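Local coordinates for protein L-lysine 6-oxidase (Marinomonas mediterranea, PDB 3WEU) that oxidises the epsilon-amino group of L-lysine with its cysteine tryptophylquinone cofactor, releasing hydrogen peroxide that accounts for its broad antibacterial activity, at residues K64-G67 with E71-T74; P249-E254 with A511-C516; R633-N638 with F644-E649. All coordinates share one frame; numbering follows the deposited sequence.

Contact 1 (K64-G67 with E71-T74); sequences KVFG and EELT
Val65 O is gripped by two groups of the facing strand: it accepts the backbone N-H of Leu73 in a nearly straight bond (Val65 O to Leu73 N 2.8 Å, 168° at the hydrogen), while the CA-H of Glu72 also points at it. Nearer the turn, the N-H of Gly67 reaches Glu71 O, with Gly67 N and Glu71 O only 2.6 Å apart, and Leu73 CD1 lies close beside that same amide nitrogen. Between the two bonds, Phe66 and Glu72 form a non-hydrogen-bonded antiparallel pair with CA atoms 4.2 Å apart, their side chains on a common face. Glu72 has CG anti to its own backbone N (chi1 -170°) and an extended chain beyond, a course that carries CG over one face of the Phe66 ring and brings the carboxylate across the Lys64 chain. There Glu72 OE2 rests against the lysine methylenes, 3.3 Å from Lys64 CD, and forms a salt bridge with Arg192. The lysine ammonium is linked to the other oxygen through water 1, which accepts from Lys64 NZ at 2.8 Å and donates to Glu72 OE1 at 2.6 Å. The paired segments are the end of strand 58-66 and the short, weakly bonded strand 72-73, which form a beta hairpin at the surface of the N-terminal family region. Through backbone bonds of Lys64 with His6 and of Phe66 with Ser4, the longer arm also pairs with strand 4-13. Water 2 accepts from Val65 N at 2.9 Å and lies within bonding distance of both Leu73 O and Glu72 OE2. On the face opposite Phe66, Val65 CG1 packs against the backbone of Leu73, with Val65 CG1 and Leu73 O 3.6 Å apart, while Leu73 itself touches Leu3.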
loop_
_atom_site.group_PDB
_atom_site.type_symbol
_atom_site.label_atom_id
_atom_site.label_comp_id
_atom_site.label_asym_id
_atom_site.label_seq_id
_atom_site.Cartn_x
_atom_site.Cartn_y
_atom_site.Cartn_z
ATOM N N LYS A 64 13.606 -28.331 -38.059
ATOM C CA LYS A 64 14.136 -29.061 -39.238
ATOM C C LYS A 64 12.965 -29.254 -40.197
ATOM O O LYS A 64 11.790 -29.299 -39.774
ATOM C CB LYS A 64 14.676 -30.364 -38.838
ATOM C CG LYS A 64 15.884 -30.220 -37.914
ATOM C CD LYS A 64 16.506 -31.587 -37.604
ATOM C CE LYS A 64 17.528 -31.449 -36.485
ATOM N NZ LYS A 64 18.150 -32.777 -36.165
ATOM N N VAL A 65 13.278 -29.273 -41.487
ATOM C CA VAL A 65 12.249 -29.462 -42.514
ATOM C C VAL A 65 12.645 -30.707 -43.277
ATOM O O VAL A 65 13.848 -30.996 -43.485
ATOM C CB VAL A 65 12.069 -28.203 -43.392
ATOM C CG1 VAL A 65 13.408 -27.798 -43.981
ATOM C CG2 VAL A 65 11.025 -28.409 -44.492
ATOM N N PHE A 66 11.622 -31.482 -43.656
ATOM C CA PHE A 66 11.830 -32.788 -44.253
ATOM C C PHE A 66 11.046 -32.928 -45.532
ATOM O O PHE A 66 9.931 -32.423 -45.612
ATOM C CB PHE A 66 11.338 -33.868 -43.281
ATOM C CG PHE A 66 12.122 -33.910 -42.018
ATOM C CD1 PHE A 66 11.853 -33.027 -41.007
ATOM C CD2 PHE A 66 13.195 -34.769 -41.880
ATOM C CE1 PHE A 66 12.597 -33.063 -39.827
ATOM C CE2 PHE A 66 13.948 -34.785 -40.701
ATOM C CZ PHE A 66 13.659 -33.884 -39.710
ATOM N N GLY A 67 11.602 -33.657 -46.499
ATOM C CA GLY A 67 10.932 -33.876 -47.767
ATOM C C GLY A 67 9.961 -35.039 -47.701
ATOM O O GLY A 67 9.677 -35.599 -46.608
ATOM N N GLU A 71 13.192 -37.317 -45.613
ATOM C CA GLU A 71 14.590 -36.961 -45.560
ATOM C C GLU A 71 14.694 -35.468 -45.235
ATOM O O GLU A 71 13.905 -34.669 -45.707
ATOM C CB GLU A 71 15.277 -37.261 -46.893
ATOM C CG GLU A 71 15.472 -38.760 -47.120
ATOM C CD GLU A 71 16.888 -39.249 -46.755
ATOM O OE1 GLU A 71 17.546 -39.851 -47.650
ATOM O OE2 GLU A 71 17.345 -39.035 -45.591
ATOM N N GLU A 72 15.677 -35.136 -44.421
ATOM C CA GLU A 72 15.881 -33.829 -43.974
ATOM C C GLU A 72 16.382 -33.053 -45.166
ATOM O O GLU A 72 17.311 -33.458 -45.867
ATOM C CB GLU A 72 16.903 -33.748 -42.845
ATOM C CG GLU A 72 16.895 -32.334 -42.239
ATOM C CD GLU A 72 17.915 -31.976 -41.132
ATOM O OE1 GLU A 72 18.871 -32.740 -40.846
ATOM O OE2 GLU A 72 17.710 -30.875 -40.553
ATOM N N LEU A 73 15.853 -31.871 -45.285
ATOM C CA LEU A 73 16.366 -30.856 -46.224
ATOM C C LEU A 73 17.152 -29.790 -45.516
ATOM O O LEU A 73 16.678 -29.161 -44.562
ATOM C CB LEU A 73 15.211 -30.225 -46.971
ATOM C CG LEU A 73 14.326 -31.214 -47.753
ATOM C CD1 LEU A 73 13.061 -30.564 -48.243
ATOM C CD2 LEU A 73 15.076 -31.796 -48.955
ATOM N N THR A 74 18.378 -29.564 -46.003
ATOM C CA THR A 74 19.149 -28.418 -45.587
ATOM C C THR A 74 19.682 -27.671 -46.833
ATOM O O THR A 74 19.493 -28.101 -47.955
ATOM C CB THR A 74 20.336 -28.812 -44.723
ATOM O OG1 THR A 74 21.347 -29.356 -45.543
ATOM C CG2 THR A 74 19.908 -29.824 -43.613
HETATM O O HOH W 1 19.629 -33.444 -38.481
HETATM O O HOH W 2 16.092 -28.913 -41.869
#

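Contact 2 (P249-E254 with A511-C516); sequences PDFAPE and ADFFNC. With EDO (1,2-ethanediol), chain H; EDO (1,2-ethanediol), chain K.
Phe251, in the irregular loop that follows strand 237-247, faces Phe513 of helix 510-515, which ends at Asn515, Cys516 being the first residue to leave helical geometry. The loop is shaped by an Asx turn, in which Asp250 OD1 accepts the N-H of Ala252 at 3.1 Å from Ala252 N; the donor comes from above the carboxylate plane, 36° out of it. Across the contact the two phenylalanines meet through their rings alone. The ring planes of Phe251 and Phe513 are nearly parallel, 12° apart, yet slid so far that the rings barely overlap and their centroids lie 5.3 Å from each other. Phe513 holds its ring out from the helix with CG anti to its backbone N (chi1 -173°), and its side chain runs at about a right angle to that of Phe251. Pro249 CB lies over one face of the Phe251 ring, 3.8 Å above its plane and toward the rim, and the ring of Phe631 meets Phe251 as well. Met622 of helix 619-625, Leu629 and Ser585 also touch the buried Phe513, near the centre of the molecule. The helix leads straight into the cofactor: Cys516 SG is bonded covalently to CE3 of the tryptophylquinone at position 581, and Cys516 O is hydrogen-bonded to Ser585 OG. The tightest touch between the two rings is at Phe251 CE2, 3.4 Å from Phe513 CZ.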
loop_
_atom_site.group_PDB
_atom_site.type_symbol
_atom_site.label_atom_id
_atom_site.label_comp_id
_atom_site.label_asym_id
_atom_site.label_seq_id
_atom_site.Cartn_x
_atom_site.Cartn_y
_atom_site.Cartn_z
ATOM N N PRO A 249 11.561 -20.325 -17.568
ATOM C CA PRO A 249 12.553 -21.392 -17.514
ATOM C C PRO A 249 12.049 -22.736 -16.956
ATOM O O PRO A 249 11.129 -22.758 -16.124
ATOM C CB PRO A 249 13.631 -20.827 -16.639
ATOM C CG PRO A 249 13.495 -19.316 -16.770
ATOM C CD PRO A 249 11.988 -19.153 -16.823
ATOM N N ASP A 250 12.644 -23.817 -17.456
ATOM C CA ASP A 250 12.414 -25.157 -16.898
ATOM C C ASP A 250 13.463 -25.340 -15.815
ATOM O O ASP A 250 14.682 -25.667 -16.124
ATOM C CB ASP A 250 12.521 -26.231 -17.973
ATOM C CG ASP A 250 12.170 -27.633 -17.473
ATOM O OD1 ASP A 250 12.035 -27.832 -16.228
ATOM O OD2 ASP A 250 12.032 -28.523 -18.346
ATOM N N PHE A 251 13.020 -25.213 -14.553
ATOM C CA PHE A 251 13.979 -25.290 -13.445
ATOM C C PHE A 251 14.288 -26.710 -12.944
ATOM O O PHE A 251 15.113 -26.880 -12.038
ATOM C CB PHE A 251 13.504 -24.410 -12.260
ATOM C CG PHE A 251 13.614 -22.925 -12.513
ATOM C CD1 PHE A 251 14.840 -22.302 -12.416
ATOM C CD2 PHE A 251 12.510 -22.159 -12.783
ATOM C CE1 PHE A 251 14.978 -20.960 -12.567
ATOM C CE2 PHE A 251 12.626 -20.770 -12.931
ATOM C CZ PHE A 251 13.858 -20.185 -12.831
ATOM N N ALA A 252 13.739 -27.710 -13.613
ATOM C CA ALA A 252 13.989 -29.114 -13.311
ATOM C C ALA A 252 13.770 -29.974 -14.501
ATOM O O ALA A 252 12.861 -30.848 -14.539
ATOM C CB ALA A 252 13.101 -29.574 -12.162
ATOM N N PRO A 253 14.635 -29.782 -15.479
ATOM C CA PRO A 253 14.329 -30.348 -16.796
ATOM C C PRO A 253 14.340 -31.863 -16.856
ATOM O O PRO A 253 13.626 -32.424 -17.702
ATOM C CB PRO A 253 15.412 -29.732 -17.690
ATOM C CG PRO A 253 16.478 -29.301 -16.746
ATOM C CD PRO A 253 15.786 -28.872 -15.537
ATOM N N GLU A 254 15.064 -32.542 -15.957
ATOM C CA GLU A 254 15.049 -34.000 -15.972
ATOM C C GLU A 254 13.804 -34.607 -15.345
ATOM O O GLU A 254 13.638 -35.824 -15.410
ATOM C CB GLU A 254 16.251 -34.521 -15.252
ATOM C CG GLU A 254 17.526 -34.152 -15.964
ATOM C CD GLU A 254 18.789 -34.206 -15.098
ATOM O OE1 GLU A 254 19.792 -34.881 -15.483
ATOM O OE2 GLU A 254 18.821 -33.529 -14.035
ATOM N N ALA A 511 3.641 -14.292 -11.851
ATOM C CA ALA A 511 2.507 -14.631 -10.968
ATOM C C ALA A 511 2.152 -16.106 -11.018
ATOM O O ALA A 511 1.859 -16.687 -10.011
ATOM C CB ALA A 511 1.264 -13.822 -11.349
ATOM N N ASP A 512 2.113 -16.715 -12.198
ATOM C CA ASP A 512 1.814 -18.154 -12.267
ATOM C C ASP A 512 2.911 -18.872 -11.462
ATOM O O ASP A 512 2.601 -19.787 -10.719
ATOM C CB ASP A 512 1.721 -18.692 -13.687
ATOM C CG ASP A 512 0.460 -18.258 -14.410
ATOM O OD1 ASP A 512 -0.608 -18.130 -13.712
ATOM O OD2 ASP A 512 0.534 -18.145 -15.671
ATOM N N PHE A 513 4.175 -18.432 -11.605
ATOM C CA PHE A 513 5.311 -19.060 -10.945
ATOM C C PHE A 513 5.181 -18.909 -9.443
ATOM O O PHE A 513 5.294 -19.900 -8.701
ATOM C CB PHE A 513 6.606 -18.456 -11.492
ATOM C CG PHE A 513 7.927 -19.120 -11.024
ATOM C CD1 PHE A 513 8.019 -20.374 -10.595
ATOM C CD2 PHE A 513 9.098 -18.421 -11.161
ATOM C CE1 PHE A 513 9.256 -20.973 -10.270
ATOM C CE2 PHE A 513 10.333 -18.992 -10.853
ATOM C CZ PHE A 513 10.388 -20.285 -10.384
ATOM N N PHE A 514 4.892 -17.694 -8.949
ATOM C CA PHE A 514 4.786 -17.464 -7.528
ATOM C C PHE A 514 3.626 -18.282 -6.919
ATOM O O PHE A 514 3.703 -18.664 -5.812
ATOM C CB PHE A 514 4.544 -15.940 -7.261
ATOM C CG PHE A 514 4.471 -15.588 -5.835
ATOM C CD1 PHE A 514 5.610 -15.560 -5.063
ATOM C CD2 PHE A 514 3.240 -15.275 -5.234
ATOM C CE1 PHE A 514 5.564 -15.233 -3.712
ATOM C CE2 PHE A 514 3.189 -14.953 -3.890
ATOM C CZ PHE A 514 4.334 -14.938 -3.111
ATOM N N ASN A 515 2.534 -18.460 -7.643
ATOM C CA ASN A 515 1.366 -19.155 -7.130
ATOM C C ASN A 515 1.410 -20.688 -7.375
ATOM O O ASN A 515 0.596 -21.429 -6.788
ATOM C CB ASN A 515 0.095 -18.716 -7.937
ATOM C CG ASN A 515 -0.337 -17.263 -7.686
ATOM O OD1 ASN A 515 -0.098 -16.711 -6.653
ATOM N ND2 ASN A 515 -0.969 -16.672 -8.688
ATOM N N CYS A 516 2.245 -21.132 -8.319
ATOM C CA CYS A 516 2.310 -22.585 -8.693
ATOM C C CYS A 516 3.100 -23.364 -7.634
ATOM O O CYS A 516 4.263 -23.728 -7.826
ATOM C CB CYS A 516 2.967 -22.758 -10.052
ATOM S SG CYS A 516 2.968 -24.458 -10.613
HETATM C C1 EDO H . 0.216 -13.350 -7.460
HETATM O O1 EDO H . -0.187 -14.234 -6.400
HETATM C C2 EDO H . -0.979 -12.798 -8.207
HETATM O O2 EDO H . -1.716 -13.872 -8.811
HETATM C C1 EDO K . 2.370 -18.545 -2.767
HETATM O O1 EDO K . 1.920 -19.121 -3.985
HETATM C C2 EDO K . 3.308 -19.563 -2.183
HETATM O O2 EDO K . 2.575 -20.732 -1.751
#

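Contact 3 (R633-N638 with F644-E649); sequences RDRNQN and FFTETE
Asp634 CB sits over the centre of one face of the Phe645 ring in a CH-pi contact, 3.9 Å from the centroid and 13° off the normal. The ring of Phe644 is covered on one face near its rim by Thr646 CG2. At the edge of the Arg633 guanidinium, in its plane, water 3 accepts from Arg633 NH1 at 2.9 Å and donates to Thr648 OG1 and Glu649 OE2, bridging Arg633 NH1 and Glu649 OE2, which lie 4.5 Å apart, beyond a salt bridge. NH1 also bonds Val47 O and NH2 bonds Val46 O, while Thr648 OG1 is bonded to Phe631 O and Glu649 OE2 to Phe49 N. With CG anti to the backbone N (chi1 -177°), Asp634 offers OD1 to two backbone donors on opposite faces of its carboxylate, Phe644 N and Asn636 N, both at 2.8 Å, the second closing an Asx turn. Arg633 and Thr646 are the hydrogen-bonded pair of this antiparallel hairpin (Arg633 N to Thr646 O 3.0 Å); beyond the strand pair, Arg635 N bonds Phe644 O. Strand 588-590 lies beside strand 645-648, where Leu590 is backbone-bonded to Glu647 and packs against Phe644, and Trp311 meets the Phe645 ring.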
loop_
_atom_site.group_PDB
_atom_site.type_symbol
_atom_site.label_atom_id
_atom_site.label_comp_id
_atom_site.label_asym_id
_atom_site.label_seq_id
_atom_site.Cartn_x
_atom_site.Cartn_y
_atom_site.Cartn_z
ATOM N N ARG A 633 18.675 -30.640 -10.395
ATOM C CA ARG A 633 19.299 -31.524 -11.325
ATOM C C ARG A 633 19.991 -32.739 -10.698
ATOM O O ARG A 633 20.353 -32.718 -9.500
ATOM C CB ARG A 633 20.226 -30.700 -12.168
ATOM C CG ARG A 633 21.660 -31.020 -12.190
ATOM C CD ARG A 633 22.427 -30.087 -13.098
ATOM N NE ARG A 633 22.822 -30.724 -14.291
ATOM C CZ ARG A 633 23.544 -30.119 -15.234
ATOM N NH1 ARG A 633 23.896 -28.838 -15.116
ATOM N NH2 ARG A 633 23.944 -30.780 -16.276
ATOM N N ASP A 634 20.090 -33.806 -11.500
ATOM C CA ASP A 634 20.611 -35.038 -11.048
ATOM C C ASP A 634 22.153 -34.950 -10.979
ATOM O O ASP A 634 22.829 -34.846 -12.021
ATOM C CB ASP A 634 20.151 -36.193 -11.925
ATOM C CG ASP A 634 20.620 -37.538 -11.449
ATOM O OD1 ASP A 634 21.215 -37.666 -10.378
ATOM O OD2 ASP A 634 20.421 -38.520 -12.239
ATOM N N ARG A 635 22.661 -34.957 -9.762
ATOM C CA ARG A 635 24.095 -34.904 -9.471
ATOM C C ARG A 635 24.811 -36.246 -9.742
ATOM O O ARG A 635 26.053 -36.323 -9.727
ATOM C CB ARG A 635 24.253 -34.535 -8.011
ATOM C CG ARG A 635 23.860 -33.109 -7.694
ATOM C CD ARG A 635 25.000 -32.160 -8.065
ATOM N NE ARG A 635 24.973 -31.020 -7.189
ATOM C CZ ARG A 635 25.913 -30.638 -6.347
ATOM N NH1 ARG A 635 27.077 -31.250 -6.241
ATOM N NH2 ARG A 635 25.683 -29.578 -5.618
ATOM N N ASN A 636 24.010 -37.282 -10.009
ATOM C CA ASN A 636 24.485 -38.622 -10.326
ATOM C C ASN A 636 24.043 -39.120 -11.690
ATOM O O ASN A 636 23.912 -40.336 -11.895
ATOM C CB ASN A 636 24.032 -39.643 -9.327
ATOM C CG ASN A 636 24.954 -40.838 -9.266
ATOM O OD1 ASN A 636 26.170 -40.730 -9.573
ATOM N ND2 ASN A 636 24.414 -41.988 -8.813
ATOM N N GLN A 637 23.892 -38.169 -12.598
ATOM C CA GLN A 637 23.348 -38.378 -13.942
ATOM C C GLN A 637 24.109 -39.449 -14.754
ATOM O O GLN A 637 23.498 -40.180 -15.553
ATOM C CB GLN A 637 23.429 -37.037 -14.711
ATOM C CG GLN A 637 22.757 -37.120 -16.072
ATOM C CD GLN A 637 23.632 -37.716 -17.200
ATOM O OE1 GLN A 637 23.098 -38.207 -18.189
ATOM N NE2 GLN A 637 24.935 -37.692 -17.055
ATOM N N ASN A 638 25.417 -39.570 -14.504
ATOM C CA ASN A 638 26.215 -40.627 -15.169
ATOM C C ASN A 638 25.944 -42.037 -14.787
ATOM O O ASN A 638 26.572 -42.927 -15.338
ATOM C CB ASN A 638 27.640 -40.441 -14.816
ATOM C CG ASN A 638 28.133 -39.217 -15.360
ATOM O OD1 ASN A 638 27.467 -38.672 -16.247
ATOM N ND2 ASN A 638 29.262 -38.704 -14.853
ATOM N N PHE A 644 20.193 -38.514 -7.889
ATOM C CA PHE A 644 20.332 -37.724 -6.687
ATOM C C PHE A 644 20.134 -36.278 -7.084
ATOM O O PHE A 644 21.069 -35.641 -7.605
ATOM C CB PHE A 644 21.742 -37.968 -6.053
ATOM C CG PHE A 644 22.028 -37.082 -4.847
ATOM C CD1 PHE A 644 21.107 -36.939 -3.831
ATOM C CD2 PHE A 644 23.268 -36.462 -4.702
ATOM C CE1 PHE A 644 21.397 -36.124 -2.692
ATOM C CE2 PHE A 644 23.547 -35.660 -3.576
ATOM C CZ PHE A 644 22.638 -35.502 -2.608
ATOM N N PHE A 645 18.902 -35.749 -6.935
ATOM C CA PHE A 645 18.611 -34.423 -7.411
ATOM C C PHE A 645 18.740 -33.406 -6.292
ATOM O O PHE A 645 18.163 -33.568 -5.187
ATOM C CB PHE A 645 17.162 -34.334 -7.895
ATOM C CG PHE A 645 16.896 -34.917 -9.239
ATOM C CD1 PHE A 645 16.686 -36.262 -9.425
ATOM C CD2 PHE A 645 16.870 -34.093 -10.343
ATOM C CE1 PHE A 645 16.422 -36.770 -10.709
ATOM C CE2 PHE A 645 16.590 -34.581 -11.601
ATOM C CZ PHE A 645 16.331 -35.911 -11.774
ATOM N N THR A 646 19.466 -32.357 -6.542
ATOM C CA THR A 646 19.551 -31.269 -5.642
ATOM C C THR A 646 19.459 -29.949 -6.383
ATOM O O THR A 646 19.597 -29.853 -7.629
ATOM C CB THR A 646 20.925 -31.193 -4.865
ATOM O OG1 THR A 646 21.956 -30.791 -5.750
ATOM C CG2 THR A 646 21.343 -32.526 -4.278
ATOM N N GLU A 647 19.299 -28.880 -5.593
ATOM C CA GLU A 647 19.490 -27.524 -6.103
ATOM C C GLU A 647 20.909 -27.414 -6.658
ATOM O O GLU A 647 21.871 -27.949 -6.079
ATOM C CB GLU A 647 19.443 -26.482 -4.948
ATOM C CG GLU A 647 18.026 -26.176 -4.502
ATOM C CD GLU A 647 17.914 -25.002 -3.581
ATOM O OE1 GLU A 647 18.859 -24.785 -2.817
ATOM O OE2 GLU A 647 16.892 -24.317 -3.669
ATOM N N THR A 648 21.035 -26.677 -7.745
ATOM C CA THR A 648 22.333 -26.236 -8.291
ATOM C C THR A 648 22.112 -24.768 -8.755
ATOM O O THR A 648 20.978 -24.403 -9.170
ATOM C CB THR A 648 22.768 -27.112 -9.519
ATOM O OG1 THR A 648 21.806 -27.030 -10.584
ATOM C CG2 THR A 648 22.931 -28.617 -9.128
ATOM N N GLU A 649 23.187 -23.980 -8.747
ATOM C CA GLU A 649 23.225 -22.679 -9.388
ATOM C C GLU A 649 22.237 -21.642 -8.803
ATOM O O GLU A 649 21.907 -20.629 -9.452
ATOM C CB GLU A 649 23.047 -22.796 -10.893
ATOM C CG GLU A 649 24.115 -23.635 -11.575
ATOM C CD GLU A 649 24.020 -23.545 -13.085
ATOM O OE1 GLU A 649 24.335 -22.443 -13.625
ATOM O OE2 GLU A 649 23.620 -24.569 -13.727
HETATM O O HOH W 3 23.474 -27.038 -12.863
#

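The contacts come strictly in series along the chain: contact 1 closes first, and contact 2 joins a loop to a helix more than 250 residues later, before contact 3 forms. Contact 1 lies at the surface, its centre 34 Å from that of contact 2 and 36 Å from that of contact 3. Strand 58-66 of contact 1 belongs to the same mixed sheet as strand 237-247, from which the loop of contact 2 departs. Contacts 2 and 3 have centres 17 Å apart and touch: Glu254 OE2 lies 2.8 Å from Asp634 N, a probable hydrogen bond. The 249-254 loop thus touches both hairpin 631-648 and, through Phe251, the helix that precedes the cross-linked Cys516.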